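PDB 3ACD: hypoxanthine-guanine phosphoribosyltransferase from Thermus thermophilus, which probably catalyses the magnesium-dependent salvage of hypoxanthine and guanine, joining each base to the ribose phosphate of phosphoribosyl diphosphate to give IMP or GMP. Local coordinates for residues D103-G108 and S136-E141; A130-P135 and L147-E152; V98-D103 and Y113-L118; A154-Y159 and P171-I176. All coordinates share one frame; numbering follows the deposited sequence.

Contact 1 of 4, residues D103-G108 and S136-E141; sequences DIVDTG and SRRQVE. With IMP (inosinic acid), chain B.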
# COMPACT_ATOMS: atom_id res chain seq x y z
N ASP A 103 -3.53 6.27 -9.05
CA ASP A 103 -4.87 6.21 -8.48
C ASP A 103 -5.90 6.73 -9.47
O ASP A 103 -6.82 6.01 -9.87
CB ASP A 103 -4.96 6.99 -7.15
CG ASP A 103 -4.45 8.43 -7.25
OD1 ASP A 103 -3.91 8.84 -8.31
OD2 ASP A 103 -4.59 9.17 -6.25
N ILE A 104 -5.72 7.98 -9.90
CA ILE A 104 -6.65 8.58 -10.85
C ILE A 104 -5.96 9.61 -11.73
O ILE A 104 -5.15 10.41 -11.26
CB ILE A 104 -7.83 9.25 -10.10
CG1 ILE A 104 -8.80 9.91 -11.09
CG2 ILE A 104 -7.30 10.28 -9.12
CD1 ILE A 104 -10.08 10.38 -10.42
N VAL A 105 -6.26 9.56 -13.03
CA VAL A 105 -5.68 10.51 -13.97
C VAL A 105 -6.73 11.59 -14.19
O VAL A 105 -7.84 11.31 -14.66
CB VAL A 105 -5.33 9.82 -15.32
CG1 VAL A 105 -4.68 10.82 -16.27
CG2 VAL A 105 -4.37 8.65 -15.06
N ASP A 106 -6.38 12.81 -13.82
CA ASP A 106 -7.28 13.95 -13.94
C ASP A 106 -6.87 14.77 -15.16
O ASP A 106 -7.28 14.45 -16.27
CB ASP A 106 -7.21 14.79 -12.65
CG ASP A 106 -8.21 15.93 -12.62
OD1 ASP A 106 -9.16 15.93 -13.43
OD2 ASP A 106 -8.04 16.83 -11.77
N THR A 107 -6.06 15.81 -14.96
CA THR A 107 -5.61 16.62 -16.10
C THR A 107 -4.53 15.86 -16.87
O THR A 107 -4.32 16.10 -18.06
CB THR A 107 -5.01 17.98 -15.65
OG1 THR A 107 -3.78 17.76 -14.95
CG2 THR A 107 -5.99 18.72 -14.75
N GLY A 108 -3.85 14.94 -16.18
CA GLY A 108 -2.80 14.16 -16.80
C GLY A 108 -1.41 14.77 -16.67
O GLY A 108 -0.42 14.16 -17.06
N SER A 136 -12.66 14.09 -19.38
CA SER A 136 -13.19 15.41 -19.72
C SER A 136 -12.31 16.50 -19.13
O SER A 136 -12.43 17.67 -19.50
CB SER A 136 -14.64 15.56 -19.22
OG SER A 136 -14.73 15.53 -17.81
N ARG A 137 -11.41 16.11 -18.23
CA ARG A 137 -10.50 17.05 -17.58
C ARG A 137 -9.09 17.02 -18.17
O ARG A 137 -8.24 17.84 -17.82
CB ARG A 137 -10.42 16.73 -16.09
CG ARG A 137 -11.67 17.06 -15.30
CD ARG A 137 -11.55 18.44 -14.67
NE ARG A 137 -10.46 18.48 -13.70
CZ ARG A 137 -10.03 19.58 -13.10
NH1 ARG A 137 -10.60 20.75 -13.35
NH2 ARG A 137 -9.02 19.51 -12.24
N ARG A 138 -8.85 16.08 -19.08
CA ARG A 138 -7.53 15.90 -19.70
C ARG A 138 -6.97 17.13 -20.41
O ARG A 138 -7.59 17.68 -21.32
CB ARG A 138 -7.60 14.71 -20.67
CG ARG A 138 -6.26 14.03 -20.97
CD ARG A 138 -5.52 13.64 -19.69
NE ARG A 138 -6.42 13.16 -18.65
CZ ARG A 138 -7.06 11.99 -18.67
NH1 ARG A 138 -6.90 11.15 -19.69
NH2 ARG A 138 -7.89 11.68 -17.68
N GLN A 139 -5.79 17.56 -19.98
CA GLN A 139 -5.12 18.72 -20.57
C GLN A 139 -3.92 18.28 -21.39
O GLN A 139 -3.47 18.99 -22.30
CB GLN A 139 -4.67 19.70 -19.48
CG GLN A 139 -5.82 20.24 -18.64
CD GLN A 139 -5.39 21.36 -17.72
OE1 GLN A 139 -4.45 21.21 -16.94
NE2 GLN A 139 -6.08 22.49 -17.81
N VAL A 140 -3.38 17.11 -21.07
CA VAL A 140 -2.26 16.55 -21.80
C VAL A 140 -2.56 15.07 -22.01
O VAL A 140 -2.96 14.37 -21.09
CB VAL A 140 -0.93 16.71 -21.03
CG1 VAL A 140 -1.03 16.10 -19.64
CG2 VAL A 140 0.21 16.07 -21.81
N GLU A 141 -2.39 14.60 -23.24
CA GLU A 141 -2.68 13.22 -23.55
C GLU A 141 -1.63 12.26 -22.99
O GLU A 141 -0.46 12.32 -23.35
CB GLU A 141 -2.80 13.03 -25.07
CG GLU A 141 -3.36 11.68 -25.49
CD GLU A 141 -4.65 11.32 -24.77
OE1 GLU A 141 -5.55 12.18 -24.66
OE2 GLU A 141 -4.77 10.16 -24.32
P IMP B . -3.49 15.16 -12.50
O1P IMP B . -4.36 16.33 -12.75
O2P IMP B . -1.96 15.60 -12.64
O3P IMP B . -3.83 14.00 -13.57
O5' IMP B . -3.80 14.62 -11.01
C5' IMP B . -2.73 14.03 -10.26
C4' IMP B . -3.20 13.64 -8.85
O4' IMP B . -4.32 14.46 -8.42
C3' IMP B . -3.78 12.21 -8.85
O3' IMP B . -2.76 11.21 -8.80
C2' IMP B . -4.61 12.24 -7.56
O2' IMP B . -3.80 11.96 -6.41
C1' IMP B . -5.13 13.69 -7.51
N9 IMP B . -6.56 13.71 -7.91
C8 IMP B . -7.09 14.12 -9.11
N7 IMP B . -8.39 13.99 -9.09
C5 IMP B . -8.77 13.48 -7.90
C6 IMP B . -10.02 13.13 -7.30
O6 IMP B . -11.07 13.26 -7.92
N1 IMP B . -10.01 12.63 -6.02
C2 IMP B . -8.84 12.48 -5.32
N3 IMP B . -7.68 12.80 -5.86
C4 IMP B . -7.59 13.30 -7.12
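Asp106 and Arg137 meet in a two-pronged salt bridge: NE of Arg137 gives a nearly straight bond to OD1 of Asp106 (2.9 Å, 169°), while NH2 bonds to OD2, each oxygen being met on its syn side. The carboxylate and guanidinium planes lie 22° apart. Asp106 has CG anti to its backbone N (chi1 -175°), which turns the carboxylate to Arg137 while its amide N bonds to phosphate oxygen O3P of IMP. Arg138 works on the backbone instead, NE (2.8 Å) and NH2 both closing on the single oxygen Asp106 O, with that oxygen in the guanidinium plane. Next along, Thr107 O takes the amide of Gln139 at 2.8 Å, on a lone pair, and more weakly that of Val140. An alanine in place of Arg138 removes both donors to Asp106 O and would probably leave that carbonyl, and the turn it belongs to, less firmly held. Packing completes the join, CG1 of Val105 lying over one guanidinium face of Arg138. The braced turn is the phosphate-binding loop of the type I phosphoribosyltransferase fold: the amides of Thr107 and Gly108 and the hydroxyl of Thr107 also bond to the phosphate. Gly108, at the N-cap position of helix 109-119, has backbone angles that suit glycine; Gln139 and Val140 pack against that helix, while strand 104-105 pairs with strand 132-133 behind the loop.

Contact 2 of 4, residues A130-P135 and L147-E152; sequences ALLSKP and LGFEIE. With IMP (inosinic acid), chain B.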
# COMPACT_ATOMS: atom_id res chain seq x y z
N ALA A 130 -4.10 2.49 -14.03
CA ALA A 130 -4.75 3.51 -13.23
C ALA A 130 -6.15 3.03 -12.85
O ALA A 130 -6.86 2.48 -13.68
CB ALA A 130 -4.85 4.82 -14.02
N LEU A 131 -6.54 3.24 -11.60
CA LEU A 131 -7.86 2.80 -11.18
C LEU A 131 -8.96 3.62 -11.86
O LEU A 131 -9.94 3.06 -12.34
CB LEU A 131 -8.03 2.92 -9.66
CG LEU A 131 -9.38 2.44 -9.14
CD1 LEU A 131 -9.52 0.93 -9.34
CD2 LEU A 131 -9.51 2.79 -7.67
N LEU A 132 -8.77 4.93 -11.93
CA LEU A 132 -9.76 5.82 -12.52
C LEU A 132 -9.19 6.85 -13.48
O LEU A 132 -7.99 7.11 -13.50
CB LEU A 132 -10.49 6.58 -11.41
CG LEU A 132 -11.11 5.79 -10.26
CD1 LEU A 132 -11.45 6.74 -9.11
CD2 LEU A 132 -12.34 5.04 -10.74
N SER A 133 -10.07 7.44 -14.28
CA SER A 133 -9.68 8.47 -15.24
C SER A 133 -10.88 9.37 -15.53
O SER A 133 -11.99 8.88 -15.75
CB SER A 133 -9.18 7.85 -16.54
OG SER A 133 -8.81 8.87 -17.46
N LYS A 134 -10.64 10.68 -15.51
CA LYS A 134 -11.66 11.69 -15.79
C LYS A 134 -11.21 12.41 -17.06
O LYS A 134 -10.71 13.53 -17.02
CB LYS A 134 -11.75 12.68 -14.62
CG LYS A 134 -12.18 12.04 -13.31
CD LYS A 134 -12.34 13.06 -12.18
CE LYS A 134 -11.00 13.66 -11.76
NZ LYS A 134 -11.13 14.54 -10.57
N PRO A 135 -11.39 11.76 -18.22
CA PRO A 135 -11.00 12.30 -19.53
C PRO A 135 -11.52 13.68 -19.91
O PRO A 135 -10.87 14.38 -20.69
CB PRO A 135 -11.44 11.20 -20.50
CG PRO A 135 -12.60 10.58 -19.81
CD PRO A 135 -12.11 10.48 -18.39
N LEU A 147 -6.92 0.45 -17.39
CA LEU A 147 -7.80 1.36 -16.68
C LEU A 147 -8.92 0.65 -15.96
O LEU A 147 -9.60 -0.20 -16.53
CB LEU A 147 -8.39 2.37 -17.66
CG LEU A 147 -9.41 3.35 -17.07
CD1 LEU A 147 -8.73 4.22 -16.02
CD2 LEU A 147 -10.00 4.21 -18.19
N GLY A 148 -9.13 1.01 -14.70
CA GLY A 148 -10.20 0.39 -13.94
C GLY A 148 -11.54 0.91 -14.43
O GLY A 148 -12.36 0.16 -14.97
N PHE A 149 -11.76 2.21 -14.25
CA PHE A 149 -13.03 2.82 -14.64
C PHE A 149 -12.88 4.23 -15.20
O PHE A 149 -12.12 5.04 -14.67
CB PHE A 149 -13.95 2.92 -13.41
CG PHE A 149 -14.16 1.63 -12.69
CD1 PHE A 149 -15.20 0.77 -13.05
CD2 PHE A 149 -13.33 1.26 -11.63
CE1 PHE A 149 -15.41 -0.43 -12.36
CE2 PHE A 149 -13.53 0.07 -10.94
CZ PHE A 149 -14.57 -0.78 -11.30
N GLU A 150 -13.62 4.53 -16.26
CA GLU A 150 -13.61 5.88 -16.81
C GLU A 150 -14.82 6.54 -16.15
O GLU A 150 -15.92 5.99 -16.17
CB GLU A 150 -13.78 5.87 -18.32
CG GLU A 150 -13.88 7.26 -18.92
CD GLU A 150 -14.01 7.25 -20.42
OE1 GLU A 150 -12.99 7.06 -21.11
OE2 GLU A 150 -15.15 7.40 -20.91
N ILE A 151 -14.62 7.72 -15.57
CA ILE A 151 -15.72 8.40 -14.89
C ILE A 151 -15.93 9.84 -15.32
O ILE A 151 -15.07 10.45 -15.96
CB ILE A 151 -15.52 8.39 -13.36
CG1 ILE A 151 -14.25 9.17 -12.99
CG2 ILE A 151 -15.40 6.95 -12.85
CD1 ILE A 151 -14.05 9.40 -11.50
N GLU A 152 -17.08 10.39 -14.95
CA GLU A 152 -17.42 11.77 -15.25
C GLU A 152 -16.60 12.66 -14.33
O GLU A 152 -15.99 12.18 -13.37
CB GLU A 152 -18.91 12.02 -15.02
CG GLU A 152 -19.36 11.81 -13.59
CD GLU A 152 -20.82 12.17 -13.37
OE1 GLU A 152 -21.16 13.37 -13.52
OE2 GLU A 152 -21.62 11.27 -13.04
P IMP B . -3.49 15.16 -12.50
O1P IMP B . -4.36 16.33 -12.75
O2P IMP B . -1.96 15.60 -12.64
O3P IMP B . -3.83 14.00 -13.57
O5' IMP B . -3.80 14.62 -11.01
C5' IMP B . -2.73 14.03 -10.26
C4' IMP B . -3.20 13.64 -8.85
O4' IMP B . -4.32 14.46 -8.42
C3' IMP B . -3.78 12.21 -8.85
O3' IMP B . -2.76 11.21 -8.80
C2' IMP B . -4.61 12.24 -7.56
O2' IMP B . -3.80 11.96 -6.41
C1' IMP B . -5.13 13.69 -7.51
N9 IMP B . -6.56 13.71 -7.91
C8 IMP B . -7.09 14.12 -9.11
N7 IMP B . -8.39 13.99 -9.09
C5 IMP B . -8.77 13.48 -7.90
C6 IMP B . -10.02 13.13 -7.30
O6 IMP B . -11.07 13.26 -7.92
N1 IMP B . -10.01 12.63 -6.02
C2 IMP B . -8.84 12.48 -5.32
N3 IMP B . -7.68 12.80 -5.86
C4 IMP B . -7.59 13.30 -7.12
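Leu132 and Phe149 are paired residues of two neighbouring parallel strands in the central sheet of the phosphoribosyltransferase fold, and their side chains meet on one face. CD2 of Leu132 rests against CB of Phe149 at 3.8 Å and comes near CG2 of Ile151, so one methyl bridges two bumps of the adjoining strand. The other face is shaped by Leu147, whose CG stands anti to the backbone N (chi1 176°); this carries CD1 over the partner strand, where it settles against CB of Ser133 (3.7 Å) and, more loosely, CB of Ala130. Gly148 lies where both strands turn a corner, and its bare CA comes within 3.1 Å of Leu131 O; a beta carbon there would clash with that oxygen. Farther along, the Pro135 ring rests on CG of Glu150. Backbone bonds hold the strands in register: Ala130 O accepts from Gly148 N, Leu131 O from Phe149 N, and Ser133 O from Ile151 N with an almost straight hydrogen (176°). Ile151 shoulders the stem of Lys134, its CG1 lying 3.6 Å from Lys134 CG. Past Ile151 the lysine reaches the purine; NZ, also bonded to Ala154 O, bonds to O6 (2.9 Å) and N7 (3.2 Å) of IMP.

Contact 3 of 4, residues V98-D103 and Y113-L118; sequences VIVVED and YLLDYL. With IMP (inosinic acid), chain B.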
# COMPACT_ATOMS: atom_id res chain seq x y z
N VAL A 98 8.63 -1.53 -17.08
CA VAL A 98 7.96 -0.80 -16.01
C VAL A 98 6.45 -0.61 -16.18
O VAL A 98 5.95 -0.39 -17.28
CB VAL A 98 8.60 0.60 -15.84
CG1 VAL A 98 7.92 1.36 -14.71
CG2 VAL A 98 10.10 0.46 -15.58
N ILE A 99 5.74 -0.70 -15.06
CA ILE A 99 4.31 -0.46 -15.05
C ILE A 99 4.05 0.55 -13.94
O ILE A 99 4.30 0.27 -12.77
CB ILE A 99 3.48 -1.73 -14.73
CG1 ILE A 99 3.71 -2.81 -15.79
CG2 ILE A 99 1.99 -1.36 -14.67
CD1 ILE A 99 2.98 -4.12 -15.49
N VAL A 100 3.58 1.73 -14.32
CA VAL A 100 3.27 2.78 -13.35
C VAL A 100 1.87 2.49 -12.82
O VAL A 100 0.97 2.18 -13.59
CB VAL A 100 3.26 4.18 -14.02
CG1 VAL A 100 2.88 5.25 -13.00
CG2 VAL A 100 4.63 4.48 -14.62
N VAL A 101 1.70 2.57 -11.50
CA VAL A 101 0.40 2.31 -10.89
C VAL A 101 -0.09 3.61 -10.24
O VAL A 101 0.44 4.05 -9.22
CB VAL A 101 0.49 1.18 -9.84
CG1 VAL A 101 -0.89 0.92 -9.24
CG2 VAL A 101 1.03 -0.09 -10.49
N GLU A 102 -1.11 4.20 -10.86
CA GLU A 102 -1.70 5.46 -10.41
C GLU A 102 -3.10 5.29 -9.84
O GLU A 102 -3.77 4.31 -10.12
CB GLU A 102 -1.76 6.43 -11.60
CG GLU A 102 -0.51 7.25 -11.79
CD GLU A 102 -0.46 8.44 -10.86
OE1 GLU A 102 -1.07 8.36 -9.77
OE2 GLU A 102 0.19 9.44 -11.21
N ASP A 103 -3.53 6.27 -9.05
CA ASP A 103 -4.87 6.21 -8.48
C ASP A 103 -5.90 6.73 -9.47
O ASP A 103 -6.82 6.01 -9.87
CB ASP A 103 -4.96 6.99 -7.15
CG ASP A 103 -4.45 8.43 -7.25
OD1 ASP A 103 -3.91 8.84 -8.31
OD2 ASP A 103 -4.59 9.17 -6.25
N TYR A 113 4.55 14.19 -16.48
CA TYR A 113 5.86 14.49 -15.91
C TYR A 113 6.55 13.19 -15.50
O TYR A 113 7.72 12.98 -15.79
CB TYR A 113 5.72 15.39 -14.69
CG TYR A 113 7.04 15.66 -13.99
CD1 TYR A 113 8.00 16.49 -14.57
CD2 TYR A 113 7.34 15.07 -12.77
CE1 TYR A 113 9.23 16.72 -13.95
CE2 TYR A 113 8.56 15.29 -12.13
CZ TYR A 113 9.50 16.12 -12.73
OH TYR A 113 10.71 16.34 -12.11
N LEU A 114 5.81 12.33 -14.81
CA LEU A 114 6.36 11.06 -14.36
C LEU A 114 6.87 10.20 -15.51
O LEU A 114 7.96 9.64 -15.43
CB LEU A 114 5.30 10.28 -13.56
CG LEU A 114 5.75 8.92 -13.01
CD1 LEU A 114 6.96 9.10 -12.11
CD2 LEU A 114 4.60 8.26 -12.24
N LEU A 115 6.09 10.10 -16.59
CA LEU A 115 6.51 9.30 -17.73
C LEU A 115 7.80 9.82 -18.36
O LEU A 115 8.65 9.03 -18.75
CB LEU A 115 5.40 9.24 -18.79
CG LEU A 115 4.15 8.43 -18.38
CD1 LEU A 115 3.15 8.43 -19.51
CD2 LEU A 115 4.56 7.00 -18.04
N ASP A 116 7.94 11.14 -18.47
CA ASP A 116 9.15 11.70 -19.04
C ASP A 116 10.34 11.39 -18.14
O ASP A 116 11.43 11.08 -18.61
CB ASP A 116 9.02 13.22 -19.22
CG ASP A 116 8.03 13.60 -20.30
OD1 ASP A 116 8.00 12.94 -21.35
OD2 ASP A 116 7.28 14.58 -20.09
N TYR A 117 10.12 11.49 -16.83
CA TYR A 117 11.17 11.21 -15.86
C TYR A 117 11.66 9.77 -15.99
O TYR A 117 12.87 9.52 -16.06
CB TYR A 117 10.65 11.44 -14.44
CG TYR A 117 11.66 11.12 -13.36
CD1 TYR A 117 12.79 11.92 -13.17
CD2 TYR A 117 11.49 10.02 -12.52
CE1 TYR A 117 13.72 11.63 -12.18
CE2 TYR A 117 12.42 9.72 -11.53
CZ TYR A 117 13.53 10.53 -11.36
OH TYR A 117 14.45 10.24 -10.38
N LEU A 118 10.72 8.83 -16.02
CA LEU A 118 11.05 7.42 -16.14
C LEU A 118 11.72 7.08 -17.48
O LEU A 118 12.69 6.33 -17.52
CB LEU A 118 9.79 6.57 -15.98
CG LEU A 118 9.02 6.69 -14.66
CD1 LEU A 118 7.80 5.78 -14.70
CD2 LEU A 118 9.92 6.31 -13.49
P IMP B . -3.49 15.16 -12.50
O1P IMP B . -4.36 16.33 -12.75
O2P IMP B . -1.96 15.60 -12.64
O3P IMP B . -3.83 14.00 -13.57
O5' IMP B . -3.80 14.62 -11.01
C5' IMP B . -2.73 14.03 -10.26
C4' IMP B . -3.20 13.64 -8.85
O4' IMP B . -4.32 14.46 -8.42
C3' IMP B . -3.78 12.21 -8.85
O3' IMP B . -2.76 11.21 -8.80
C2' IMP B . -4.61 12.24 -7.56
O2' IMP B . -3.80 11.96 -6.41
C1' IMP B . -5.13 13.69 -7.51
N9 IMP B . -6.56 13.71 -7.91
C8 IMP B . -7.09 14.12 -9.11
N7 IMP B . -8.39 13.99 -9.09
C5 IMP B . -8.77 13.48 -7.90
C6 IMP B . -10.02 13.13 -7.30
O6 IMP B . -11.07 13.26 -7.92
N1 IMP B . -10.01 12.63 -6.02
C2 IMP B . -8.84 12.48 -5.32
N3 IMP B . -7.68 12.80 -5.86
C4 IMP B . -7.59 13.30 -7.12
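Val100 meets Leu114 and Leu118 through methyl groups alone, a small worked case of how a helix is seated on a beta strand. All four contacts between the segments are apolar. The valine spreads its two branches: CG1, anti to the backbone N (chi1 178°), reaches tip to tip toward CD2 of Leu114 at 3.5 Å, whereas CG2 turns to Leu118 and meets its CD1 at 3.4 Å, tighter than usual for two carbons. The same CG2 also lies 4.2 Å from CD2 of Leu115, so Val100 meets three leucines, Leu114 with its neighbour Leu115 and, one turn on, Leu118. Val98, two residues earlier and directed to the same side of the strand, adds a looser touch from its CG1 to CD1 of Leu118.

Polar interactions belong to the strand end instead. Glu102 also directs its CB toward the helix, but its chain bends at chi2 (-81°) and brings OE1 back to the amide of Asp103 in a weak bond; the same oxygen lies 3.5 Å from ribose O3' of IMP. The carboxylate of Asp103 holds the sugar with one oxygen to each hydroxyl, OD1 to O3' (2.7 Å) and OD2 to O2' (2.9 Å). The hydrophobic run and this acidic pair together open the signature motif of type I phosphoribosyltransferases.

Strand 98-102 and helix 113-118 run nearly antiparallel, at 157°, with their axes 10.9 Å apart, as in a Rossmann-like layer of helix on parallel sheet. Around them, Val44 of strand 40-45 touches Val100 and Leu114, and Val126 of strand 125-130 touches Val100 and Leu115.

Contact 4 of 4, residues A154-Y159 and P171-I176; sequences AYVYGY and PFITSI. With IMP (inosinic acid), chain B.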
# COMPACT_ATOMS: atom_id res chain seq x y z
N ALA A 154 -15.78 14.62 -11.41
CA ALA A 154 -16.23 14.73 -10.03
C ALA A 154 -15.06 14.45 -9.09
O ALA A 154 -14.12 13.76 -9.47
CB ALA A 154 -17.35 13.72 -9.77
N TYR A 155 -15.11 15.01 -7.88
CA TYR A 155 -14.03 14.76 -6.93
C TYR A 155 -14.38 13.47 -6.20
O TYR A 155 -15.36 13.42 -5.45
CB TYR A 155 -13.88 15.88 -5.91
CG TYR A 155 -12.64 15.68 -5.06
CD1 TYR A 155 -11.38 16.05 -5.53
CD2 TYR A 155 -12.71 15.03 -3.82
CE1 TYR A 155 -10.23 15.78 -4.81
CE2 TYR A 155 -11.55 14.75 -3.09
CZ TYR A 155 -10.32 15.12 -3.60
OH TYR A 155 -9.16 14.82 -2.91
N VAL A 156 -13.57 12.44 -6.41
CA VAL A 156 -13.80 11.16 -5.77
C VAL A 156 -12.83 10.91 -4.62
O VAL A 156 -11.80 11.57 -4.50
CB VAL A 156 -13.65 10.00 -6.79
CG1 VAL A 156 -14.67 10.16 -7.92
CG2 VAL A 156 -12.24 9.98 -7.36
N TYR A 157 -13.18 9.97 -3.76
CA TYR A 157 -12.33 9.62 -2.63
C TYR A 157 -12.66 8.22 -2.14
O TYR A 157 -13.66 7.64 -2.56
CB TYR A 157 -12.46 10.67 -1.51
CG TYR A 157 -13.85 10.82 -0.93
CD1 TYR A 157 -14.22 10.12 0.22
CD2 TYR A 157 -14.78 11.68 -1.51
CE1 TYR A 157 -15.50 10.27 0.77
CE2 TYR A 157 -16.05 11.84 -0.96
CZ TYR A 157 -16.40 11.13 0.17
OH TYR A 157 -17.67 11.28 0.71
N GLY A 158 -11.80 7.69 -1.29
CA GLY A 158 -11.98 6.34 -0.78
C GLY A 158 -11.02 5.41 -1.50
O GLY A 158 -10.40 5.81 -2.49
N TYR A 159 -10.87 4.19 -1.00
CA TYR A 159 -9.99 3.20 -1.62
C TYR A 159 -8.60 3.80 -1.89
O TYR A 159 -8.05 3.65 -2.99
CB TYR A 159 -10.62 2.70 -2.94
CG TYR A 159 -10.01 1.43 -3.50
CD1 TYR A 159 -10.32 0.18 -2.96
CD2 TYR A 159 -9.12 1.48 -4.57
CE1 TYR A 159 -9.75 -0.99 -3.48
CE2 TYR A 159 -8.55 0.33 -5.09
CZ TYR A 159 -8.86 -0.91 -4.55
OH TYR A 159 -8.27 -2.04 -5.07
N PRO A 171 -13.56 1.36 1.88
CA PRO A 171 -13.32 0.23 0.97
C PRO A 171 -13.91 0.41 -0.43
O PRO A 171 -13.67 -0.41 -1.32
CB PRO A 171 -13.93 -0.95 1.72
CG PRO A 171 -15.08 -0.31 2.45
CD PRO A 171 -14.48 0.98 2.97
N PHE A 172 -14.65 1.49 -0.62
CA PHE A 172 -15.27 1.77 -1.91
C PHE A 172 -14.91 3.17 -2.41
O PHE A 172 -14.32 3.97 -1.69
CB PHE A 172 -16.79 1.64 -1.78
CG PHE A 172 -17.37 2.42 -0.63
CD1 PHE A 172 -17.47 3.81 -0.69
CD2 PHE A 172 -17.77 1.77 0.53
CE1 PHE A 172 -17.96 4.54 0.40
CE2 PHE A 172 -18.26 2.49 1.63
CZ PHE A 172 -18.35 3.88 1.56
N ILE A 173 -15.27 3.44 -3.66
CA ILE A 173 -15.02 4.75 -4.25
C ILE A 173 -16.33 5.52 -4.18
O ILE A 173 -17.38 5.00 -4.57
CB ILE A 173 -14.57 4.63 -5.74
CG1 ILE A 173 -13.09 4.27 -5.82
CG2 ILE A 173 -14.84 5.94 -6.47
CD1 ILE A 173 -12.16 5.35 -5.30
N THR A 174 -16.26 6.75 -3.68
CA THR A 174 -17.45 7.59 -3.59
C THR A 174 -17.06 9.01 -4.01
O THR A 174 -15.94 9.24 -4.46
CB THR A 174 -18.05 7.58 -2.16
OG1 THR A 174 -19.26 8.35 -2.14
CG2 THR A 174 -17.07 8.13 -1.16
N SER A 175 -17.98 9.95 -3.87
CA SER A 175 -17.69 11.32 -4.28
C SER A 175 -18.61 12.33 -3.60
O SER A 175 -19.57 11.96 -2.93
CB SER A 175 -17.87 11.45 -5.80
OG SER A 175 -19.19 11.09 -6.18
N ILE A 176 -18.29 13.60 -3.79
CA ILE A 176 -19.09 14.69 -3.23
C ILE A 176 -19.69 15.46 -4.40
O ILE A 176 -19.34 15.22 -5.55
CB ILE A 176 -18.22 15.67 -2.41
CG1 ILE A 176 -17.11 16.25 -3.30
CG2 ILE A 176 -17.64 14.97 -1.20
CD1 ILE A 176 -16.24 17.28 -2.62
P IMP B . -3.49 15.16 -12.50
O1P IMP B . -4.36 16.33 -12.75
O2P IMP B . -1.96 15.60 -12.64
O3P IMP B . -3.83 14.00 -13.57
O5' IMP B . -3.80 14.62 -11.01
C5' IMP B . -2.73 14.03 -10.26
C4' IMP B . -3.20 13.64 -8.85
O4' IMP B . -4.32 14.46 -8.42
C3' IMP B . -3.78 12.21 -8.85
O3' IMP B . -2.76 11.21 -8.80
C2' IMP B . -4.61 12.24 -7.56
O2' IMP B . -3.80 11.96 -6.41
C1' IMP B . -5.13 13.69 -7.51
N9 IMP B . -6.56 13.71 -7.91
C8 IMP B . -7.09 14.12 -9.11
N7 IMP B . -8.39 13.99 -9.09
C5 IMP B . -8.77 13.48 -7.90
C6 IMP B . -10.02 13.13 -7.30
O6 IMP B . -11.07 13.26 -7.92
N1 IMP B . -10.01 12.63 -6.02
C2 IMP B . -8.84 12.48 -5.32
N3 IMP B . -7.68 12.80 -5.86
C4 IMP B . -7.59 13.30 -7.12
O HOH W 1 -17.73 16.53 -7.38
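Tyr157 and Thr174 form the hydrogen-bonded pair of a short antiparallel ribbon, each amide satisfied by the other's carbonyl: Tyr157 N to Thr174 O at 2.9 Å, and Thr174 N to Tyr157 O at 3.0 Å. Toward Ile176 the pairing slackens, Ile176 N making a weak bond to Tyr155 O. A water bridges the two strands, accepting from Tyr155 N and donating to Ile176 O. Val156 spends its polar backbone atoms on IMP: its N donates to O6 (3.0 Å) and its O accepts from N1 (2.6 Å), reading the hypoxanthine edge. The Tyr155 ring lies with one face over N1, its OH bonded to Asp162 O. A serine replacing Tyr155 would probably leave that side of the base without its aromatic cover and Asp162 O without the phenol. Tyr157 holds CG between the backbone N and the carbonyl carbon (chi1 61°), which lays its ring over Thr174, whose CG2 makes a CH-pi contact, 3.5 Å from the centroid, while the threonine hydroxyl bonds to Gly8 and Gln13, and Ser175 OG to Val12 O. Such a ribbon, laying an aromatic ring over the purine and matching its edge with backbone atoms, is typical of the hood of purine phosphoribosyltransferases.

How the contacts relate
The four contacts show how chemistry follows place in the fold. Contact 3, well buried, is purely apolar across its segments and joins the central sheet to helix 109-119; contact 1, partly buried and sharing Asp103 with it, is mainly polar and charged. Contact 2, also partly buried, belongs to the same sheet and relies on strand pairing; Arg138 NH2 and Ser133 OG, 3.0 Å apart, tie it to contact 1. Contact 4, in a separate two-stranded sheet, is buried and packs on contact 2 through Val156 and Leu132. All four reach IMP: contact 1 at the phosphate, contacts 1 and 3 at the ribose through Asp103, contact 2 at O6 and N7, contact 4 at O6, N1 and one face of the base.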